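Local coordinates for protein esterase Rv0045c (Mycobacterium tuberculosis, PDB 6WYN) that hydrolyses carboxylic esters, preferring short, straight-chain alkyl esters, and probably takes part in the ester and lipid metabolism of the bacterium, at residues A[52-57]-A[226-231]; A[76-81]-A[100-105]; A[209-214]-A[232-237]. All coordinates share one frame; numbering follows the deposited sequence.

Contact 1 of 3, residues A[52-57]-A[226-231]; sequences NAEQAG and DVKSLR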
loop_
_atom_site.group_PDB
_atom_site.type_symbol
_atom_site.label_atom_id
_atom_site.label_comp_id
_atom_site.label_asym_id
_atom_site.label_seq_id
_atom_site.Cartn_x
_atom_site.Cartn_y
_atom_site.Cartn_z
ATOM N N ASN A 52 -9.858 -11.229 9.084
ATOM C CA ASN A 52 -9.085 -10.008 9.392
ATOM C C ASN A 52 -9.306 -9.598 10.842
ATOM O O ASN A 52 -8.292 -9.218 11.508
ATOM C CB ASN A 52 -9.387 -8.836 8.459
ATOM C CG ASN A 52 -9.127 -9.177 7.010
ATOM O OD1 ASN A 52 -10.068 -9.541 6.310
ATOM N ND2 ASN A 52 -7.870 -9.149 6.577
ATOM N N ALA A 53 -10.530 -9.623 11.345
ATOM C CA ALA A 53 -10.770 -9.308 12.777
ATOM C C ALA A 53 -9.971 -10.283 13.691
ATOM O O ALA A 53 -9.345 -9.817 14.605
ATOM C CB ALA A 53 -12.244 -9.327 13.092
ATOM N N GLU A 54 -9.977 -11.585 13.420
ATOM C CA GLU A 54 -9.218 -12.602 14.204
ATOM C C GLU A 54 -7.702 -12.285 14.118
ATOM O O GLU A 54 -7.061 -12.123 15.158
ATOM C CB GLU A 54 -9.638 -13.964 13.649
ATOM C CG GLU A 54 -8.927 -15.180 14.224
ATOM C CD GLU A 54 -9.168 -16.486 13.453
ATOM O OE1 GLU A 54 -8.876 -17.584 14.017
ATOM O OE2 GLU A 54 -9.631 -16.424 12.274
ATOM N N GLN A 55 -7.151 -12.073 12.925
ATOM C CA GLN A 55 -5.718 -11.688 12.770
ATOM C C GLN A 55 -5.419 -10.421 13.574
ATOM O O GLN A 55 -4.312 -10.325 14.120
ATOM C CB GLN A 55 -5.344 -11.578 11.301
ATOM C CG GLN A 55 -3.869 -11.346 11.054
ATOM C CD GLN A 55 -3.525 -11.251 9.578
ATOM O OE1 GLN A 55 -4.151 -10.531 8.781
ATOM N NE2 GLN A 55 -2.456 -11.927 9.201
ATOM N N ALA A 56 -6.358 -9.483 13.682
ATOM C CA ALA A 56 -6.117 -8.243 14.437
ATOM C C ALA A 56 -6.357 -8.485 15.930
ATOM O O ALA A 56 -6.128 -7.538 16.697
ATOM C CB ALA A 56 -7.000 -7.130 13.928
ATOM N N GLY A 57 -6.923 -9.640 16.304
ATOM C CA GLY A 57 -7.235 -9.950 17.720
ATOM C C GLY A 57 -8.326 -9.037 18.244
ATOM O O GLY A 57 -8.216 -8.537 19.358
ATOM N N ASP A 226 1.528 -18.008 7.352
ATOM C CA ASP A 226 0.253 -18.757 7.470
ATOM C C ASP A 226 -0.464 -18.741 6.123
ATOM O O ASP A 226 -0.703 -17.649 5.563
ATOM C CB ASP A 226 -0.569 -18.182 8.618
ATOM C CG ASP A 226 -1.903 -18.902 8.681
ATOM O OD1 ASP A 226 -2.836 -18.495 7.908
ATOM O OD2 ASP A 226 -1.991 -19.885 9.430
ATOM N N VAL A 227 -0.771 -19.910 5.585
ATOM C CA VAL A 227 -1.320 -20.042 4.223
ATOM C C VAL A 227 -2.773 -19.537 4.192
ATOM O O VAL A 227 -3.219 -19.216 3.127
ATOM C CB VAL A 227 -1.168 -21.477 3.717
ATOM C CG1 VAL A 227 -1.997 -22.450 4.546
ATOM C CG2 VAL A 227 -1.528 -21.598 2.270
ATOM N N LYS A 228 -3.489 -19.411 5.295
ATOM C CA LYS A 228 -4.862 -18.843 5.200
ATOM C C LYS A 228 -4.708 -17.327 4.973
ATOM O O LYS A 228 -5.419 -16.807 4.104
ATOM C CB LYS A 228 -5.687 -19.231 6.423
ATOM C CG LYS A 228 -7.154 -18.804 6.397
ATOM C CD LYS A 228 -7.987 -19.231 7.630
ATOM C CE LYS A 228 -7.931 -18.223 8.756
ATOM N NZ LYS A 228 -9.109 -18.338 9.648
ATOM N N SER A 229 -3.739 -16.668 5.623
ATOM C CA SER A 229 -3.417 -15.243 5.344
ATOM C C SER A 229 -2.959 -15.085 3.891
ATOM O O SER A 229 -3.460 -14.168 3.219
ATOM C CB SER A 229 -2.410 -14.702 6.303
ATOM O OG SER A 229 -2.961 -14.706 7.602
ATOM N N LEU A 230 -2.074 -15.964 3.401
ATOM C CA LEU A 230 -1.604 -15.865 1.991
ATOM C C LEU A 230 -2.767 -16.040 1.002
ATOM O O LEU A 230 -2.814 -15.280 0.003
ATOM C CB LEU A 230 -0.512 -16.898 1.724
ATOM C CG LEU A 230 0.789 -16.714 2.509
ATOM C CD1 LEU A 230 1.804 -17.803 2.130
ATOM C CD2 LEU A 230 1.385 -15.315 2.297
ATOM N N ARG A 231 -3.630 -17.023 1.246
ATOM C CA ARG A 231 -4.819 -17.343 0.403
ATOM C C ARG A 231 -5.727 -16.096 0.326
ATOM O O ARG A 231 -6.242 -15.779 -0.752
ATOM C CB ARG A 231 -5.527 -18.550 1.034
ATOM C CG ARG A 231 -6.792 -19.000 0.323
ATOM C CD ARG A 231 -7.445 -20.262 0.895
ATOM N NE ARG A 231 -6.506 -21.391 0.967
ATOM C CZ ARG A 231 -6.250 -22.285 -0.013
ATOM N NH1 ARG A 231 -6.874 -22.218 -1.185
ATOM N NH2 ARG A 231 -5.363 -23.258 0.197
HETATM O O HOH W 1 -8.802 -19.493 12.081
#

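Contact 2 of 3, residues A[76-81]-A[100-105]; sequences LRWGGS and TVIVGL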
loop_
_atom_site.group_PDB
_atom_site.type_symbol
_atom_site.label_atom_id
_atom_site.label_comp_id
_atom_site.label_asym_id
_atom_site.label_seq_id
_atom_site.Cartn_x
_atom_site.Cartn_y
_atom_site.Cartn_z
ATOM N N LEU A 76 -11.569 1.487 -1.018
ATOM C CA LEU A 76 -12.477 0.980 0.050
ATOM C C LEU A 76 -12.656 2.068 1.089
ATOM O O LEU A 76 -11.650 2.590 1.617
ATOM C CB LEU A 76 -11.871 -0.278 0.661
ATOM C CG LEU A 76 -11.732 -1.454 -0.284
ATOM C CD1 LEU A 76 -11.091 -2.633 0.417
ATOM C CD2 LEU A 76 -13.085 -1.841 -0.847
ATOM N N ARG A 77 -13.907 2.410 1.380
ATOM C CA ARG A 77 -14.264 3.431 2.388
ATOM C C ARG A 77 -14.840 2.693 3.590
ATOM O O ARG A 77 -15.897 2.017 3.444
ATOM C CB ARG A 77 -15.231 4.485 1.834
ATOM C CG ARG A 77 -15.490 5.638 2.790
ATOM C CD ARG A 77 -16.144 6.834 2.129
ATOM N NE ARG A 77 -17.468 6.426 1.659
ATOM C CZ ARG A 77 -18.180 7.077 0.742
ATOM N NH1 ARG A 77 -19.345 6.580 0.354
ATOM N NH2 ARG A 77 -17.737 8.212 0.253
ATOM N N TRP A 78 -14.157 2.839 4.728
ATOM C CA TRP A 78 -14.457 2.133 6.000
ATOM C C TRP A 78 -15.094 3.094 6.985
ATOM O O TRP A 78 -14.563 4.222 7.120
ATOM C CB TRP A 78 -13.166 1.594 6.605
ATOM C CG TRP A 78 -12.465 0.585 5.758
ATOM C CD1 TRP A 78 -11.608 0.785 4.697
ATOM C CD2 TRP A 78 -12.546 -0.821 5.964
ATOM N NE1 TRP A 78 -11.148 -0.420 4.242
ATOM C CE2 TRP A 78 -11.688 -1.419 5.018
ATOM C CE3 TRP A 78 -13.227 -1.612 6.895
ATOM C CZ2 TRP A 78 -11.532 -2.800 4.956
ATOM C CZ3 TRP A 78 -13.045 -2.972 6.843
ATOM C CH2 TRP A 78 -12.205 -3.558 5.894
ATOM N N GLY A 79 -16.159 2.632 7.654
ATOM C CA GLY A 79 -16.737 3.344 8.801
ATOM C C GLY A 79 -17.571 4.548 8.406
ATOM O O GLY A 79 -17.673 5.451 9.262
ATOM N N GLY A 80 -18.105 4.625 7.183
ATOM C CA GLY A 80 -18.870 5.825 6.740
ATOM C C GLY A 80 -18.119 6.804 5.824
ATOM O O GLY A 80 -16.999 6.512 5.370
ATOM N N SER A 81 -18.672 7.994 5.619
ATOM C CA SER A 81 -18.228 8.932 4.557
ATOM C C SER A 81 -17.232 9.999 5.051
ATOM O O SER A 81 -16.921 10.837 4.170
ATOM C CB SER A 81 -19.412 9.584 3.913
ATOM O OG SER A 81 -20.050 10.406 4.870
ATOM N N THR A 100 -6.762 -5.787 7.771
ATOM C CA THR A 100 -6.508 -6.223 9.163
ATOM C C THR A 100 -6.212 -4.990 9.962
ATOM O O THR A 100 -6.838 -4.808 11.017
ATOM C CB THR A 100 -5.439 -7.313 9.262
ATOM O OG1 THR A 100 -5.917 -8.480 8.599
ATOM C CG2 THR A 100 -5.119 -7.628 10.713
ATOM N N VAL A 101 -5.306 -4.144 9.476
ATOM C CA VAL A 101 -4.944 -2.910 10.203
ATOM C C VAL A 101 -6.203 -2.048 10.412
ATOM O O VAL A 101 -6.388 -1.466 11.486
ATOM C CB VAL A 101 -3.804 -2.168 9.477
ATOM C CG1 VAL A 101 -3.655 -0.742 9.929
ATOM C CG2 VAL A 101 -2.480 -2.897 9.612
ATOM N N ILE A 102 -6.986 -1.838 9.358
ATOM C CA ILE A 102 -8.151 -0.929 9.447
ATOM C C ILE A 102 -9.170 -1.523 10.435
ATOM O O ILE A 102 -9.660 -0.783 11.246
ATOM C CB ILE A 102 -8.684 -0.650 8.037
ATOM C CG1 ILE A 102 -7.669 0.252 7.345
ATOM C CG2 ILE A 102 -10.068 -0.027 8.066
ATOM C CD1 ILE A 102 -8.014 0.519 5.918
ATOM N N VAL A 103 -9.419 -2.810 10.386
ATOM C CA VAL A 103 -10.410 -3.485 11.277
ATOM C C VAL A 103 -9.906 -3.360 12.720
ATOM O O VAL A 103 -10.674 -2.935 13.606
ATOM C CB VAL A 103 -10.648 -4.936 10.811
ATOM C CG1 VAL A 103 -11.361 -5.820 11.860
ATOM C CG2 VAL A 103 -11.469 -4.926 9.543
ATOM N N GLY A 104 -8.617 -3.611 12.960
ATOM C CA GLY A 104 -8.035 -3.456 14.303
ATOM C C GLY A 104 -8.030 -2.046 14.806
ATOM O O GLY A 104 -8.199 -1.828 16.050
ATOM N N LEU A 105 -7.719 -1.081 13.960
ATOM C CA LEU A 105 -7.641 0.309 14.436
ATOM C C LEU A 105 -9.027 0.865 14.790
ATOM O O LEU A 105 -9.105 1.748 15.682
ATOM C CB LEU A 105 -6.957 1.111 13.346
ATOM C CG LEU A 105 -6.598 2.535 13.695
ATOM C CD1 LEU A 105 -5.570 2.559 14.813
ATOM C CD2 LEU A 105 -6.087 3.251 12.450
#

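Contact 3 of 3, residues A[209-214]-A[232-237]; sequences PSFQAM and RGVFHN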
loop_
_atom_site.group_PDB
_atom_site.type_symbol
_atom_site.label_atom_id
_atom_site.label_comp_id
_atom_site.label_asym_id
_atom_site.label_seq_id
_atom_site.Cartn_x
_atom_site.Cartn_y
_atom_site.Cartn_z
ATOM N N PRO A 209 -3.731 -21.710 -14.665
ATOM C CA PRO A 209 -4.723 -22.770 -14.787
ATOM C C PRO A 209 -5.700 -22.775 -13.608
ATOM O O PRO A 209 -6.801 -23.253 -13.754
ATOM C CB PRO A 209 -3.866 -24.042 -14.797
ATOM C CG PRO A 209 -2.573 -23.624 -14.120
ATOM C CD PRO A 209 -2.351 -22.203 -14.584
ATOM N N SER A 210 -5.258 -22.303 -12.444
ATOM C CA SER A 210 -6.039 -22.426 -11.200
ATOM C C SER A 210 -5.700 -21.272 -10.262
ATOM O O SER A 210 -4.671 -20.584 -10.483
ATOM C CB SER A 210 -5.796 -23.759 -10.554
ATOM O OG SER A 210 -4.450 -23.856 -10.127
ATOM N N PHE A 211 -6.553 -21.096 -9.260
ATOM C CA PHE A 211 -6.287 -20.257 -8.073
ATOM C C PHE A 211 -5.033 -20.816 -7.383
ATOM O O PHE A 211 -4.130 -20.019 -7.125
ATOM C CB PHE A 211 -7.518 -20.220 -7.158
ATOM C CG PHE A 211 -7.307 -19.445 -5.884
ATOM C CD1 PHE A 211 -7.472 -18.072 -5.849
ATOM C CD2 PHE A 211 -6.944 -20.089 -4.716
ATOM C CE1 PHE A 211 -7.266 -17.361 -4.672
ATOM C CE2 PHE A 211 -6.738 -19.380 -3.541
ATOM C CZ PHE A 211 -6.909 -18.019 -3.520
ATOM N N GLN A 212 -4.972 -22.140 -7.159
ATOM C CA GLN A 212 -3.891 -22.816 -6.394
ATOM C C GLN A 212 -2.520 -22.446 -6.968
ATOM O O GLN A 212 -1.618 -22.221 -6.195
ATOM C CB GLN A 212 -4.092 -24.331 -6.383
ATOM C CG GLN A 212 -3.055 -25.080 -5.544
ATOM C CD GLN A 212 -3.124 -24.675 -4.093
ATOM O OE1 GLN A 212 -4.202 -24.594 -3.512
ATOM N NE2 GLN A 212 -1.979 -24.392 -3.491
ATOM N N ALA A 213 -2.383 -22.338 -8.286
ATOM C CA ALA A 213 -1.120 -22.000 -8.986
ATOM C C ALA A 213 -0.639 -20.579 -8.639
ATOM O O ALA A 213 0.605 -20.302 -8.595
ATOM C CB ALA A 213 -1.348 -22.120 -10.474
ATOM N N MET A 214 -1.571 -19.656 -8.431
ATOM C CA MET A 214 -1.187 -18.300 -7.967
ATOM C C MET A 214 -0.779 -18.386 -6.493
ATOM O O MET A 214 0.258 -17.815 -6.115
ATOM C CB MET A 214 -2.360 -17.344 -8.187
ATOM C CG MET A 214 -2.783 -17.308 -9.657
ATOM S SD MET A 214 -4.010 -16.019 -9.908
ATOM C CE MET A 214 -2.991 -14.723 -10.587
ATOM N N ARG A 232 -5.953 -15.446 1.470
ATOM C CA ARG A 232 -6.825 -14.239 1.517
ATOM C C ARG A 232 -6.198 -13.155 0.638
ATOM O O ARG A 232 -6.939 -12.510 -0.130
ATOM C CB ARG A 232 -6.936 -13.771 2.970
ATOM C CG ARG A 232 -7.788 -12.532 3.194
ATOM C CD ARG A 232 -8.483 -12.609 4.540
ATOM N NE ARG A 232 -7.717 -12.085 5.663
ATOM C CZ ARG A 232 -7.009 -12.813 6.520
ATOM N NH1 ARG A 232 -6.941 -14.127 6.385
ATOM N NH2 ARG A 232 -6.360 -12.223 7.508
ATOM N N GLY A 233 -4.878 -12.979 0.741
ATOM C CA GLY A 233 -4.174 -11.955 -0.045
ATOM C C GLY A 233 -4.298 -12.222 -1.533
ATOM O O GLY A 233 -4.588 -11.256 -2.318
ATOM N N VAL A 234 -4.133 -13.478 -1.938
ATOM C CA VAL A 234 -4.241 -13.875 -3.367
ATOM C C VAL A 234 -5.694 -13.694 -3.863
ATOM O O VAL A 234 -5.870 -13.151 -4.940
ATOM C CB VAL A 234 -3.741 -15.307 -3.596
ATOM C CG1 VAL A 234 -4.037 -15.786 -5.014
ATOM C CG2 VAL A 234 -2.248 -15.440 -3.302
ATOM N N PHE A 235 -6.690 -14.165 -3.123
ATOM C CA PHE A 235 -8.119 -13.904 -3.427
ATOM C C PHE A 235 -8.364 -12.426 -3.832
ATOM O O PHE A 235 -8.884 -12.138 -4.925
ATOM C CB PHE A 235 -8.929 -14.275 -2.200
ATOM C CG PHE A 235 -10.377 -13.914 -2.319
ATOM C CD1 PHE A 235 -11.144 -14.448 -3.343
ATOM C CD2 PHE A 235 -10.953 -13.025 -1.430
ATOM C CE1 PHE A 235 -12.486 -14.116 -3.457
ATOM C CE2 PHE A 235 -12.294 -12.688 -1.551
ATOM C CZ PHE A 235 -13.053 -13.240 -2.555
ATOM N N HIS A 236 -7.940 -11.474 -3.011
ATOM C CA HIS A 236 -8.150 -10.016 -3.259
ATOM C C HIS A 236 -7.311 -9.529 -4.448
ATOM O O HIS A 236 -7.701 -8.558 -5.106
ATOM C CB HIS A 236 -7.825 -9.207 -2.012
ATOM C CG HIS A 236 -8.760 -9.472 -0.902
ATOM N ND1 HIS A 236 -10.112 -9.566 -1.114
ATOM C CD2 HIS A 236 -8.532 -9.684 0.416
ATOM C CE1 HIS A 236 -10.700 -9.745 0.048
ATOM N NE2 HIS A 236 -9.758 -9.879 1.002
ATOM N N ASN A 237 -6.167 -10.159 -4.698
ATOM C CA ASN A 237 -5.186 -9.624 -5.667
ATOM C C ASN A 237 -5.350 -10.297 -7.024
ATOM O O ASN A 237 -4.528 -10.026 -7.927
ATOM C CB ASN A 237 -3.764 -9.767 -5.168
ATOM C CG ASN A 237 -2.892 -8.591 -5.519
ATOM O OD1 ASN A 237 -3.381 -7.511 -5.896
ATOM N ND2 ASN A 237 -1.590 -8.763 -5.340
#

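Contact 1 of 3, residues A[52-57]-A[226-231]
E54 and K228 meet at the protein surface between two helices in a salt bridge, E54 OE2 lying 3.3 Å from K228 NZ, and the hydrogen bond within it is weak. A water bridges the same pair: it donates to E54 OE1 at 2.7 Å and accepts from K228 NZ at 2.7 Å, so both carboxylate oxygens are used and the ammonium group has two partners. Traced outward, CB, CG, CD and CE of K228 meet nothing of 52-57; the chain is straight to CD, turns about CG-CD (chi3 88°), and NZ alone makes the contact. E54 arrives fully extended, and the two side chains cross at about a right angle. The contact joins helix 49-55 to the first turn of helix 227-237, two helices far apart in sequence, and both helix ends carry standard terminal motifs. D226 is the N-cap of the latter: its OD1 accepts from S229 N at 3.1 Å through the anti lone pair, and more weakly from K228 N. On the partner helix, G57, with positive phi (67°), closes a Schellman motif at the C-terminal end of 49-55. Beside the salt bridge, in the conformer given, Q55 NE2 comes within 3.2 Å of S229 OG at a poor angle; as S229 has a second conformer, little rests on this doubtful pair. The amide of Q55 has its polar partner on another helix, where OE1 is hydrogen-bonded to T100. Backbone carbonyls of E54 and Q55 accept from R318, which ties the end of helix 49-55 to helix 317-328.

Contact 2 of 3, residues A[76-81]-A[100-105]
W78, the last residue of strand 73-78, faces I102 of helix 99-105 with their CA atoms 7.8 Å apart, and both side chains set out toward the other segment. I102 supplies most of the helix side. Its CG2 methyl sits over one face of the indole, 3.5 Å from the centroid of the five-membered ring and 18° off the ring normal, which meets the geometry of a CH-pi contact. The closest atom is W78 CD2, 3.3 Å from I102 CG2, at the bond shared by the two rings. A chi1 of -72° turns CG2 onto the ring, and the CG1 branch, extended at chi2 (176°), brings I102 CD1 to 3.7 Å from W78 NE1. V103 adds one methyl at the far end of the indole: V103 CG2 is 3.7 Å from W78 CZ3, an oblique approach. In the alpha/beta-hydrolase fold this places a helix against the antiparallel edge region of the central sheet, where W78 pairs through its backbone with A109 of the neighbouring strand. V65 of the outermost strand, P63 and D99 also touch the W78 side chain. Across 76-81 and 100-105 there is no hydrogen bond and no charge pair, and all three touching residues are buried; the cohesion between the two segments is therefore dispersion and CH-pi contact, set by how closely two aliphatic side chains fit the aromatic surface.

Contact 3 of 3, residues A[209-214]-A[232-237]
The V234 side chain is the main bump of this contact, projecting from helix 227-237 toward helix 211-221 between F211 and M214. Its CG1 methyl does the filling: it lies 3.6 Å from F211 CE1 and 3.9 Å from M214 CB, the two forming a corner that receives it. CG1 stands anti to the backbone N of V234 (chi1 172°), and that torsion aims it into the corner. The backbones come nearest at this point, the CA atoms of M214 and V234 being 7.1 Å apart. The F211 ring, in turn, is a flat wedge lodged against the opposite helix. It crosses V234 obliquely and meets F235 at its edge, the backbone F235 N lying near the ring plane 3.6 Å from F211 CE1. Its placement follows from chi1 of 177°, which carries the ring across although the side chain does not set out toward the partner helix. The segments belong to consecutive helices, 211-221 and 227-237, joined by a short link and packed against each other, probably within the inserted cap domain. The first opens with S210 at its N-cap, S210 OG accepting from A213 N at 3.2 Å. Beyond these two helices, F211 packs edge-to-face with W246, and M214 rests on W246 and W248 of the small two-stranded sheet. F235 shows a different shape: from CB, which is 4.3 Å from F211 CE1, its ring leads away from 209-214.

How the contacts relate
Contacts 1 and 3 share helix 227-237, using its first and later turns, with centres 15 Å apart; their segments alternate along the chain. Contact 2 is nested inside the loop closed by contact 1, its centre 16 Å from contact 1 and 23 Å from contact 3, which it precedes in sequence. Helix 49-55 bridges them, touching both helix 99-105 of contact 2 and R232 of contact 3. If the helix pair 211-221 and 227-237 belongs to the inserted cap domain, as is probable, helix 49-55 would join that cap to the alpha/beta domain through the sheet-bound helix 99-105, away from the annotated active-site residues.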